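Local coordinates for protein IclR transcriptional regulator (Thermotoga maritima, PDB 1MKM) that probably binds DNA through a winged helix-turn-helix domain and regulates transcription as a member of the IclR family, at residues Ile121-Ser125 against Glu194-Met198; Val131-Ser135 against Val158-Lys163; Phe145-Glu150 against Gly209-Ala213; Pro203-His207 against Ile243-Tyr249. One frame throughout, in Å; residues are numbered along the deposited sequence.

Contact 1. Residues Ile121-Ser125 against Glu194-Met198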
loop_
_atom_site.group_PDB
_atom_site.type_symbol
_atom_site.label_atom_id
_atom_site.label_comp_id
_atom_site.label_asym_id
_atom_site.label_seq_id
_atom_site.Cartn_x
_atom_site.Cartn_y
_atom_site.Cartn_z
ATOM N N ILE B 121 16.733 13.713 -1.461
ATOM C CA ILE B 121 17.678 14.692 -2.001
ATOM C C ILE B 121 17.953 14.363 -3.462
ATOM O O ILE B 121 18.006 13.195 -3.835
ATOM C CB ILE B 121 18.994 14.708 -1.204
ATOM C CG1 ILE B 121 19.602 13.302 -1.132
ATOM C CG2 ILE B 121 18.727 15.281 0.200
ATOM C CD1 ILE B 121 20.902 13.250 -0.314
ATOM N N PRO B 122 18.122 15.391 -4.310
ATOM C CA PRO B 122 18.381 15.195 -5.745
ATOM C C PRO B 122 19.708 14.536 -6.109
ATOM O O PRO B 122 20.401 14.999 -7.007
ATOM C CB PRO B 122 18.254 16.608 -6.312
ATOM C CG PRO B 122 18.735 17.461 -5.188
ATOM C CD PRO B 122 18.088 16.823 -3.970
ATOM N N MET B 123 20.039 13.444 -5.421
ATOM C CA MET B 123 21.282 12.699 -5.639
ATOM C C MET B 123 20.968 11.261 -6.049
ATOM O O MET B 123 20.066 10.641 -5.492
ATOM C CB MET B 123 22.102 12.692 -4.347
ATOM C CG MET B 123 23.457 12.032 -4.436
ATOM S SD MET B 123 24.307 12.116 -2.850
ATOM C CE MET B 123 25.349 10.661 -2.921
ATOM N N VAL B 124 21.693 10.726 -7.028
ATOM C CA VAL B 124 21.448 9.350 -7.456
ATOM C C VAL B 124 22.563 8.447 -6.959
ATOM O O VAL B 124 23.586 8.287 -7.618
ATOM C CB VAL B 124 21.356 9.210 -8.994
ATOM C CG1 VAL B 124 21.025 7.770 -9.359
ATOM C CG2 VAL B 124 20.289 10.133 -9.550
ATOM N N SER B 125 22.357 7.860 -5.788
ATOM C CA SER B 125 23.343 6.971 -5.186
ATOM C C SER B 125 22.656 5.707 -4.702
ATOM O O SER B 125 21.491 5.730 -4.324
ATOM C CB SER B 125 24.009 7.667 -3.999
ATOM O OG SER B 125 23.040 7.979 -3.014
ATOM N N GLU B 194 27.895 16.587 -7.777
ATOM C CA GLU B 194 26.573 16.785 -8.357
ATOM C C GLU B 194 26.014 18.165 -8.030
ATOM O O GLU B 194 26.072 18.622 -6.889
ATOM C CB GLU B 194 25.602 15.701 -7.882
ATOM C CG GLU B 194 25.172 14.751 -8.996
ATOM C CD GLU B 194 24.211 13.675 -8.524
ATOM O OE1 GLU B 194 24.556 12.947 -7.569
ATOM O OE2 GLU B 194 23.113 13.550 -9.112
ATOM N N ILE B 195 25.478 18.832 -9.047
ATOM C CA ILE B 195 24.910 20.158 -8.867
ATOM C C ILE B 195 23.635 20.087 -8.015
ATOM O O ILE B 195 22.778 19.219 -8.207
ATOM C CB ILE B 195 24.635 20.826 -10.249
ATOM C CG1 ILE B 195 23.687 22.018 -10.085
ATOM C CG2 ILE B 195 24.108 19.793 -11.236
ATOM C CD1 ILE B 195 23.274 22.662 -11.404
ATOM N N GLY B 196 23.527 21.006 -7.062
ATOM C CA GLY B 196 22.375 21.021 -6.184
ATOM C C GLY B 196 22.723 20.338 -4.876
ATOM O O GLY B 196 22.095 20.608 -3.849
ATOM N N ILE B 197 23.743 19.478 -4.919
ATOM C CA ILE B 197 24.208 18.714 -3.758
ATOM C C ILE B 197 25.607 19.110 -3.256
ATOM O O ILE B 197 26.533 19.301 -4.047
ATOM C CB ILE B 197 24.241 17.166 -4.076
ATOM C CG1 ILE B 197 22.913 16.476 -3.708
ATOM C CG2 ILE B 197 25.336 16.495 -3.281
ATOM C CD1 ILE B 197 21.709 17.015 -4.382
ATOM N N MET B 198 25.756 19.211 -1.935
ATOM C CA MET B 198 27.040 19.514 -1.308
ATOM C C MET B 198 27.245 18.445 -0.240
ATOM O O MET B 198 26.279 17.862 0.232
ATOM C CB MET B 198 27.032 20.903 -0.661
ATOM C CG MET B 198 27.103 22.047 -1.657
ATOM S SD MET B 198 26.937 23.669 -0.888
ATOM C CE MET B 198 28.245 23.604 0.331
HETATM O O HOH W 1 25.549 9.982 -6.971
#

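Contact 2. Residues Val131-Ser135 against Val158-Lys163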
loop_
_atom_site.group_PDB
_atom_site.type_symbol
_atom_site.label_atom_id
_atom_site.label_comp_id
_atom_site.label_asym_id
_atom_site.label_seq_id
_atom_site.Cartn_x
_atom_site.Cartn_y
_atom_site.Cartn_z
ATOM N N VAL B 131 32.219 5.524 -7.023
ATOM C CA VAL B 131 32.379 6.972 -6.900
ATOM C C VAL B 131 33.767 7.496 -7.192
ATOM O O VAL B 131 34.774 6.926 -6.745
ATOM C CB VAL B 131 31.976 7.504 -5.503
ATOM C CG1 VAL B 131 30.520 7.222 -5.254
ATOM C CG2 VAL B 131 32.809 6.879 -4.448
ATOM N N ASP B 132 33.792 8.592 -7.950
ATOM C CA ASP B 132 35.027 9.259 -8.318
ATOM C C ASP B 132 35.615 9.792 -7.025
ATOM O O ASP B 132 34.939 10.511 -6.291
ATOM C CB ASP B 132 34.732 10.413 -9.272
ATOM C CG ASP B 132 34.046 9.955 -10.534
ATOM O OD1 ASP B 132 34.576 9.037 -11.198
ATOM O OD2 ASP B 132 32.978 10.512 -10.867
ATOM N N LEU B 133 36.862 9.430 -6.742
ATOM C CA LEU B 133 37.524 9.862 -5.521
ATOM C C LEU B 133 37.979 11.317 -5.528
ATOM O O LEU B 133 38.590 11.775 -4.565
ATOM C CB LEU B 133 38.726 8.964 -5.228
ATOM C CG LEU B 133 38.471 7.599 -4.580
ATOM C CD1 LEU B 133 39.781 6.828 -4.446
ATOM C CD2 LEU B 133 37.850 7.796 -3.201
ATOM N N TYR B 134 37.676 12.054 -6.590
ATOM C CA TYR B 134 38.109 13.439 -6.647
ATOM C C TYR B 134 36.990 14.468 -6.593
ATOM O O TYR B 134 37.158 15.521 -5.969
ATOM C CB TYR B 134 38.952 13.683 -7.900
ATOM C CG TYR B 134 38.186 13.548 -9.201
ATOM C CD1 TYR B 134 37.972 12.301 -9.790
ATOM C CD2 TYR B 134 37.665 14.673 -9.838
ATOM C CE1 TYR B 134 37.262 12.182 -10.981
ATOM C CE2 TYR B 134 36.952 14.562 -11.018
ATOM C CZ TYR B 134 36.752 13.318 -11.585
ATOM O OH TYR B 134 36.021 13.222 -12.747
ATOM N N SER B 135 35.859 14.186 -7.241
ATOM C CA SER B 135 34.743 15.136 -7.247
ATOM C C SER B 135 33.795 14.962 -6.064
ATOM O O SER B 135 32.787 15.656 -5.964
ATOM C CB SER B 135 33.943 15.028 -8.549
ATOM O OG SER B 135 33.292 13.774 -8.647
ATOM N N VAL B 158 44.361 8.903 -13.306
ATOM C CA VAL B 158 42.964 9.327 -13.337
ATOM C C VAL B 158 42.657 10.666 -13.990
ATOM O O VAL B 158 43.257 11.683 -13.649
ATOM C CB VAL B 158 42.392 9.347 -11.912
ATOM C CG1 VAL B 158 40.951 9.827 -11.928
ATOM C CG2 VAL B 158 42.486 7.956 -11.312
ATOM N N GLU B 159 41.713 10.653 -14.929
ATOM C CA GLU B 159 41.288 11.872 -15.613
ATOM C C GLU B 159 40.418 12.669 -14.628
ATOM O O GLU B 159 40.043 12.162 -13.564
ATOM C CB GLU B 159 40.481 11.527 -16.878
ATOM C CG GLU B 159 39.765 12.721 -17.522
ATOM C CD GLU B 159 38.936 12.352 -18.749
ATOM O OE1 GLU B 159 38.281 11.290 -18.746
ATOM O OE2 GLU B 159 38.923 13.139 -19.721
ATOM N N LEU B 160 40.104 13.913 -14.976
ATOM C CA LEU B 160 39.296 14.758 -14.110
ATOM C C LEU B 160 38.132 15.381 -14.865
ATOM O O LEU B 160 37.781 16.537 -14.626
ATOM C CB LEU B 160 40.160 15.865 -13.497
ATOM C CG LEU B 160 41.393 15.442 -12.683
ATOM C CD1 LEU B 160 42.118 16.677 -12.174
ATOM C CD2 LEU B 160 40.979 14.570 -11.511
ATOM N N LYS B 161 37.530 14.614 -15.772
ATOM C CA LYS B 161 36.406 15.114 -16.553
ATOM C C LYS B 161 35.441 15.882 -15.659
ATOM O O LYS B 161 34.713 15.295 -14.862
ATOM C CB LYS B 161 35.670 13.961 -17.240
ATOM C CG LYS B 161 34.449 14.409 -18.033
ATOM C CD LYS B 161 33.787 13.247 -18.760
ATOM C CE LYS B 161 32.479 13.684 -19.408
ATOM N NZ LYS B 161 31.817 12.584 -20.164
ATOM N N PRO B 162 35.430 17.218 -15.782
ATOM C CA PRO B 162 34.560 18.091 -14.989
ATOM C C PRO B 162 33.067 17.795 -15.164
ATOM O O PRO B 162 32.495 18.023 -16.233
ATOM C CB PRO B 162 34.946 19.487 -15.475
ATOM C CG PRO B 162 35.319 19.243 -16.906
ATOM C CD PRO B 162 36.159 17.994 -16.800
ATOM N N LYS B 163 32.449 17.291 -14.099
ATOM C CA LYS B 163 31.029 16.948 -14.114
ATOM C C LYS B 163 30.141 18.158 -13.858
ATOM O O LYS B 163 28.946 18.162 -14.171
ATOM C CB LYS B 163 30.752 15.861 -13.073
ATOM C CG LYS B 163 31.290 14.492 -13.460
ATOM C CD LYS B 163 31.286 13.537 -12.283
ATOM C CE LYS B 163 32.263 13.992 -11.214
ATOM N NZ LYS B 163 33.642 14.186 -11.758
#

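Contact 3. Residues Phe145-Glu150 against Gly209-Ala213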
loop_
_atom_site.group_PDB
_atom_site.type_symbol
_atom_site.label_atom_id
_atom_site.label_comp_id
_atom_site.label_asym_id
_atom_site.label_seq_id
_atom_site.Cartn_x
_atom_site.Cartn_y
_atom_site.Cartn_z
ATOM N N PHE B 145 45.006 11.326 2.337
ATOM C CA PHE B 145 45.758 10.528 3.294
ATOM C C PHE B 145 46.419 9.313 2.665
ATOM O O PHE B 145 47.063 8.523 3.358
ATOM C CB PHE B 145 44.864 10.090 4.461
ATOM C CG PHE B 145 44.534 11.200 5.420
ATOM C CD1 PHE B 145 43.509 12.099 5.143
ATOM C CD2 PHE B 145 45.282 11.370 6.584
ATOM C CE1 PHE B 145 43.234 13.153 6.005
ATOM C CE2 PHE B 145 45.015 12.419 7.457
ATOM C CZ PHE B 145 43.988 13.314 7.165
ATOM N N VAL B 146 46.254 9.156 1.354
ATOM C CA VAL B 146 46.881 8.041 0.658
ATOM C C VAL B 146 48.357 8.395 0.602
ATOM O O VAL B 146 48.706 9.527 0.262
ATOM C CB VAL B 146 46.348 7.883 -0.796
ATOM C CG1 VAL B 146 44.869 7.546 -0.774
ATOM C CG2 VAL B 146 46.588 9.163 -1.596
ATOM N N PRO B 147 49.246 7.455 0.960
ATOM C CA PRO B 147 50.667 7.794 0.901
ATOM C C PRO B 147 51.000 8.580 -0.372
ATOM O O PRO B 147 50.650 8.168 -1.484
ATOM C CB PRO B 147 51.338 6.430 0.965
ATOM C CG PRO B 147 50.451 5.707 1.938
ATOM C CD PRO B 147 49.057 6.073 1.440
ATOM N N GLU B 148 51.644 9.729 -0.175
ATOM C CA GLU B 148 52.054 10.640 -1.244
ATOM C C GLU B 148 52.422 9.941 -2.547
ATOM O O GLU B 148 52.018 10.372 -3.628
ATOM C CB GLU B 148 53.234 11.485 -0.754
ATOM C CG GLU B 148 54.221 10.710 0.114
ATOM C CD GLU B 148 54.850 9.534 -0.616
ATOM O OE1 GLU B 148 55.635 9.773 -1.557
ATOM O OE2 GLU B 148 54.554 8.371 -0.261
ATOM N N LYS B 149 53.196 8.864 -2.430
ATOM C CA LYS B 149 53.643 8.062 -3.567
ATOM C C LYS B 149 52.450 7.597 -4.395
ATOM O O LYS B 149 52.340 7.908 -5.586
ATOM C CB LYS B 149 54.414 6.843 -3.057
ATOM C CG LYS B 149 54.775 5.834 -4.130
ATOM C CD LYS B 149 55.354 4.576 -3.505
ATOM C CE LYS B 149 55.619 3.509 -4.553
ATOM N NZ LYS B 149 55.999 2.214 -3.929
ATOM N N GLU B 150 51.567 6.841 -3.746
ATOM C CA GLU B 150 50.368 6.322 -4.386
ATOM C C GLU B 150 49.603 7.504 -4.959
ATOM O O GLU B 150 49.127 7.466 -6.096
ATOM C CB GLU B 150 49.500 5.605 -3.356
ATOM C CG GLU B 150 48.373 4.795 -3.965
ATOM C CD GLU B 150 47.221 4.583 -3.000
ATOM O OE1 GLU B 150 47.472 4.215 -1.831
ATOM O OE2 GLU B 150 46.061 4.781 -3.414
ATOM N N GLY B 209 47.105 2.898 9.544
ATOM C CA GLY B 209 46.587 4.209 9.197
ATOM C C GLY B 209 46.522 4.548 7.715
ATOM O O GLY B 209 47.035 5.585 7.286
ATOM N N TYR B 210 45.904 3.675 6.928
ATOM C CA TYR B 210 45.746 3.912 5.498
ATOM C C TYR B 210 44.278 4.326 5.308
ATOM O O TYR B 210 43.407 3.923 6.091
ATOM C CB TYR B 210 46.067 2.626 4.714
ATOM C CG TYR B 210 45.911 2.728 3.204
ATOM C CD1 TYR B 210 46.878 3.363 2.408
ATOM C CD2 TYR B 210 44.790 2.190 2.565
ATOM C CE1 TYR B 210 46.728 3.455 1.004
ATOM C CE2 TYR B 210 44.631 2.280 1.172
ATOM C CZ TYR B 210 45.600 2.913 0.397
ATOM O OH TYR B 210 45.403 3.018 -0.972
ATOM N N PRO B 211 43.986 5.165 4.296
ATOM C CA PRO B 211 42.600 5.592 4.068
ATOM C C PRO B 211 41.789 4.522 3.331
ATOM O O PRO B 211 41.727 4.517 2.101
ATOM C CB PRO B 211 42.770 6.861 3.239
ATOM C CG PRO B 211 43.958 6.517 2.391
ATOM C CD PRO B 211 44.908 5.890 3.399
ATOM N N VAL B 212 41.165 3.625 4.086
ATOM C CA VAL B 212 40.369 2.552 3.500
ATOM C C VAL B 212 38.886 2.868 3.357
ATOM O O VAL B 212 38.141 2.077 2.777
ATOM C CB VAL B 212 40.462 1.272 4.328
ATOM C CG1 VAL B 212 41.903 0.837 4.446
ATOM C CG2 VAL B 212 39.831 1.500 5.697
ATOM N N ALA B 213 38.443 4.005 3.884
ATOM C CA ALA B 213 37.028 4.339 3.786
ATOM C C ALA B 213 36.715 5.821 3.837
ATOM O O ALA B 213 37.562 6.647 4.171
ATOM C CB ALA B 213 36.255 3.621 4.876
#

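Contact 4. Residues Pro203-His207 against Ile243-Tyr249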
loop_
_atom_site.group_PDB
_atom_site.type_symbol
_atom_site.label_atom_id
_atom_site.label_comp_id
_atom_site.label_asym_id
_atom_site.label_seq_id
_atom_site.Cartn_x
_atom_site.Cartn_y
_atom_site.Cartn_z
ATOM N N PRO B 203 37.847 10.793 6.649
ATOM C CA PRO B 203 38.358 9.439 6.382
ATOM C C PRO B 203 38.186 8.443 7.527
ATOM O O PRO B 203 37.756 8.796 8.621
ATOM C CB PRO B 203 39.841 9.672 6.081
ATOM C CG PRO B 203 39.913 11.110 5.690
ATOM C CD PRO B 203 38.958 11.756 6.654
ATOM N N ILE B 204 38.538 7.195 7.248
ATOM C CA ILE B 204 38.477 6.108 8.218
ATOM C C ILE B 204 39.772 5.329 8.020
ATOM O O ILE B 204 39.975 4.739 6.963
ATOM C CB ILE B 204 37.298 5.148 7.940
ATOM C CG1 ILE B 204 35.954 5.840 8.193
ATOM C CG2 ILE B 204 37.420 3.920 8.834
ATOM C CD1 ILE B 204 35.565 5.931 9.674
ATOM N N PHE B 205 40.644 5.321 9.025
ATOM C CA PHE B 205 41.921 4.619 8.914
ATOM C C PHE B 205 41.894 3.192 9.471
ATOM O O PHE B 205 41.062 2.841 10.322
ATOM C CB PHE B 205 43.020 5.436 9.602
ATOM C CG PHE B 205 43.117 6.847 9.097
ATOM C CD1 PHE B 205 42.972 7.927 9.968
ATOM C CD2 PHE B 205 43.304 7.101 7.734
ATOM C CE1 PHE B 205 43.007 9.245 9.487
ATOM C CE2 PHE B 205 43.340 8.412 7.244
ATOM C CZ PHE B 205 43.191 9.484 8.120
ATOM N N ASP B 206 42.821 2.374 8.978
ATOM C CA ASP B 206 42.923 0.976 9.380
ATOM C C ASP B 206 44.133 0.719 10.271
ATOM O O ASP B 206 44.581 1.602 11.000
ATOM C CB ASP B 206 43.015 0.100 8.130
ATOM C CG ASP B 206 44.295 0.339 7.348
ATOM O OD1 ASP B 206 44.810 1.477 7.383
ATOM O OD2 ASP B 206 44.781 -0.606 6.692
ATOM N N HIS B 207 44.646 -0.507 10.206
ATOM C CA HIS B 207 45.815 -0.918 10.981
ATOM C C HIS B 207 46.939 0.115 10.890
ATOM O O HIS B 207 47.218 0.842 11.841
ATOM C CB HIS B 207 46.343 -2.259 10.461
ATOM C CG HIS B 207 45.683 -3.456 11.070
ATOM N ND1 HIS B 207 44.343 -3.490 11.389
ATOM C CD2 HIS B 207 46.175 -4.679 11.381
ATOM C CE1 HIS B 207 44.037 -4.683 11.871
ATOM N NE2 HIS B 207 45.130 -5.423 11.876
ATOM N N ILE B 243 35.048 4.701 14.660
ATOM C CA ILE B 243 35.076 3.617 13.678
ATOM C C ILE B 243 36.509 3.227 13.377
ATOM O O ILE B 243 36.870 2.045 13.445
ATOM C CB ILE B 243 34.413 4.031 12.339
ATOM C CG1 ILE B 243 32.945 4.400 12.565
ATOM C CG2 ILE B 243 34.522 2.896 11.333
ATOM C CD1 ILE B 243 32.326 5.189 11.424
ATOM N N SER B 244 37.320 4.221 13.033
ATOM C CA SER B 244 38.721 3.993 12.717
ATOM C C SER B 244 39.363 3.126 13.789
ATOM O O SER B 244 40.109 2.195 13.484
ATOM C CB SER B 244 39.449 5.325 12.620
ATOM O OG SER B 244 38.757 6.185 11.739
ATOM N N ARG B 245 39.060 3.433 15.046
ATOM C CA ARG B 245 39.593 2.668 16.165
ATOM C C ARG B 245 39.381 1.178 15.937
ATOM O O ARG B 245 40.338 0.403 15.937
ATOM C CB ARG B 245 38.915 3.100 17.467
ATOM C CG ARG B 245 39.355 4.463 17.954
ATOM C CD ARG B 245 38.551 4.903 19.155
ATOM N NE ARG B 245 39.091 6.124 19.745
ATOM C CZ ARG B 245 38.499 6.809 20.717
ATOM N NH1 ARG B 245 37.338 6.393 21.209
ATOM N NH2 ARG B 245 39.074 7.901 21.205
ATOM N N LYS B 246 38.125 0.783 15.740
ATOM C CA LYS B 246 37.787 -0.616 15.494
ATOM C C LYS B 246 38.666 -1.229 14.402
ATOM O O LYS B 246 39.001 -2.416 14.456
ATOM C CB LYS B 246 36.307 -0.744 15.108
ATOM C CG LYS B 246 35.353 -0.972 16.282
ATOM C CD LYS B 246 35.578 0.033 17.395
ATOM C CE LYS B 246 34.515 -0.063 18.469
ATOM N NZ LYS B 246 33.208 0.434 17.968
ATOM N N LEU B 247 39.038 -0.418 13.413
ATOM C CA LEU B 247 39.896 -0.881 12.323
ATOM C C LEU B 247 41.341 -1.014 12.793
ATOM O O LEU B 247 42.274 -0.975 11.988
ATOM C CB LEU B 247 39.837 0.087 11.139
ATOM C CG LEU B 247 38.701 -0.086 10.127
ATOM C CD1 LEU B 247 37.350 0.057 10.800
ATOM C CD2 LEU B 247 38.874 0.950 9.034
ATOM N N GLY B 248 41.514 -1.166 14.102
ATOM C CA GLY B 248 42.841 -1.309 14.668
ATOM C C GLY B 248 43.715 -0.091 14.461
ATOM O O GLY B 248 44.873 -0.211 14.061
ATOM N N TYR B 249 43.166 1.088 14.722
ATOM C CA TYR B 249 43.936 2.314 14.570
ATOM C C TYR B 249 43.889 3.131 15.851
ATOM O O TYR B 249 44.935 3.214 16.536
ATOM C CB TYR B 249 43.396 3.153 13.412
ATOM C CG TYR B 249 44.124 4.470 13.226
ATOM C CD1 TYR B 249 45.516 4.517 13.163
ATOM C CD2 TYR B 249 43.420 5.664 13.066
ATOM C CE1 TYR B 249 46.190 5.716 12.941
ATOM C CE2 TYR B 249 44.085 6.872 12.842
ATOM C CZ TYR B 249 45.470 6.887 12.779
ATOM O OH TYR B 249 46.135 8.063 12.530
ATOM O OXT TYR B 249 42.803 3.672 16.152
#

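Contact 1. Residues Ile121-Ser125 against Glu194-Met198
Glu194 and Ile197, the two ends of a type II beta turn, both direct their side chains at Pro122 and Met123, so that the turn leading into strand 197-205 of the GAF-like C-terminal domain packs on the loop between strands 108-115 and 130-132. Glu194 comes first. Its chain, extended beyond CG, crosses that of Met123 at about a right angle, and OE1 lies 3.4 Å from Met123 CG. The carboxylate does not bond directly to the opposing backbone: Glu194 OE1 is 3.7 Å from Val124 N. A water joins the two segments instead, donating to Val124 O at 2.7 Å and to Glu194 OE1 at 3.2 Å. At the centre of the turn, Ile195 points away from the loop, and Gly196 adopts a phi of 98°, as is usual for the third position of a type II turn. The turn closes with Ile197 N bonding to Glu194 O. Ile197 then supplies the apolar half of the contact, with CD1 beside the Pro122 ring, although the modelled approach to Pro122 CG is too short to be trusted. Pro122 centres an inverse gamma turn, and Val220 of the second subunit also packs on it. Ile197 lies about 4 Å, side chain to side chain, from the zinc-binding residues Asp189 and Cys199. The side chain of Met123 comes within about 5 Å of a bound zinc ion. A chi1 of -176° sets Met123 CG beside its carbonyl carbon, against Glu194 OE1; the extended chain then leads away from 194-198, and Met123 CB meets Ile197 CG1 at 3.9 Å.

Contact 2. Residues Val131-Ser135 against Val158-Lys163
Tyr134 receives Leu160 over one face of its ring, in a contact that joins the end of strand 130-132, an outer strand of the domain's antiparallel sheet within this chain, to the loop between helices 148-157 and 171-184. The apolar interactions centre on this ring. Leu160 CD2 makes a CH-pi contact 3.9 Å from the Tyr134 ring centroid and 18° off the ring normal, displaced toward the rim. Val158 CG1 approaches obliquely and more loosely, 4.4 Å from Tyr134 CD1. Leu174 of helix 171-184 touches both Tyr134 and Leu160, tying that helix to the same small core.

The polar interactions gather at the phenol end. Lys161 O lies at the ring edge, near its plane, and is 3.2 Å from Tyr134 OH, a weak hydrogen bond, and not a settled one, since another acceptor lies within reach of the same proton. Lys163 NZ enters the same cluster, 2.8 Å from Tyr134 OH, and gives a weak hydrogen bond to Lys161 O. The lysine gets there by folding back on itself: its chain bends at both chi3 (-66°) and chi4 (-55°), bringing the amine to the tyrosine instead of sending it outward.

Charge adds a looser link, since Asp132 approaches from the opposite direction and forms a long salt bridge with Lys163. Ser135 lies beside the folded lysine, but the modelled closeness of the two is doubtful; its OG also has a weak hydrogen bond to Asn193. In the ion pair itself, Asp132 OD2 stands 3.8 Å from Lys163 NZ.

Contact 3. Residues Phe145-Glu150 against Gly209-Ala213
Tyr210 reaches Pro147 and Glu150 with the CD1-CE1 edge of its ring and its hydroxyl. From CB, a chi1 of 179° turns CG to the side of the carbonyl carbon, which places the ring alongside Pro211 and pointing at the residues leading into helix 148-157. CD1 and CE1 then run past the Pro147 ring, whose CD lies at the tyrosine edge, 3.5 Å from Tyr210 CE1. One face of the phenol is meanwhile covered near its rim by CD of the adjacent Pro211. Tyr210 leads from the loop of the hairpin formed by strands 197-205 and 211-220 into the second strand, where Val212 and Ala213 both face Ile204 in a classic beta bulge. Pro211, the centre of an inverse gamma turn, widens the contact: its CG presses tightly on Val146 CG1 at 3.5 Å, and its CB meets Phe145 CB at 4.0 Å. At the tip of the tyrosine, OH donates a short hydrogen bond of 2.5 Å to Glu150 OE1. The donor meets the syn side of the carboxylate, 24° out of its plane. Lys104 also reaches this end, hydrogen-bonding Tyr210 OH and forming a long, weak ion pair with Glu150 OE2.

Contact 4. Residues Pro203-His207 against Ile243-Tyr249
Phe205 and Tyr249, the last residue of the chain, lie side by side with their side chains pointing the same way and form an offset edge-to-face pair. The Phe205 edge is turned to the Tyr249 face, with the planes at 80° and the ring centroids 5.3 Å apart. Phe205 CB covers the same tyrosine ring in a CH-pi contact, 3.9 Å from its centroid. Ile204 divides its branches: a chi1 of -68° sets CG1 beside the backbone N and CG2 beside the carbonyl carbon, and CD1 packs on Ile243 CB at 3.5 Å, while CG2 presses against Leu247 CD2 at 3.3 Å, a tight fit.

The polar links are both weak hydrogen bonds. Phe205 N donates to Ser244 OG at 3.4 Å, and His207 ND1 reaches Leu247 O at 3.3 Å. That carbonyl lies at the imidazole edge, where the chain has just left helical geometry. His207 CA also makes a CA-H...O contact with Gly248 O.

Further out, Ser244 OG is held by a hydrogen bond to Ala240 O one helical turn earlier. Asp206 directs its carboxylate elsewhere, with OD1 accepting from Tyr210 N. The Phe145 ring meets Phe205. In the GAF-like domain, the end of helix 226-246 thus rests on the end of strand 197-205, with Ile204 and Leu247 also touching strand 211-220 and Ile243 packing against helix 79-93.

In the fold
All four contacts reach the antiparallel sheet of the C-terminal domain. Contacts 3 and 4 adjoin, with centres 12 Å apart, through the neighbouring strands 197-205 and 211-220: Ala213 O probably bonds to Ile204 N, and Val212 packs on Leu247. Contact 1 uses the opposite end of strand 197-205, its centre 28 Å from that of contact 4. Contact 2 lies 15 Å, centre to centre, from contact 1, and its segments fall between those of contact 1 in sequence. Contact 3 alternates along the chain with contacts 1, 2 and 4. With segments alternating, loops and helix ends from different chain regions meet on one sheet, with contact 1 nearest the zinc region and the second subunit.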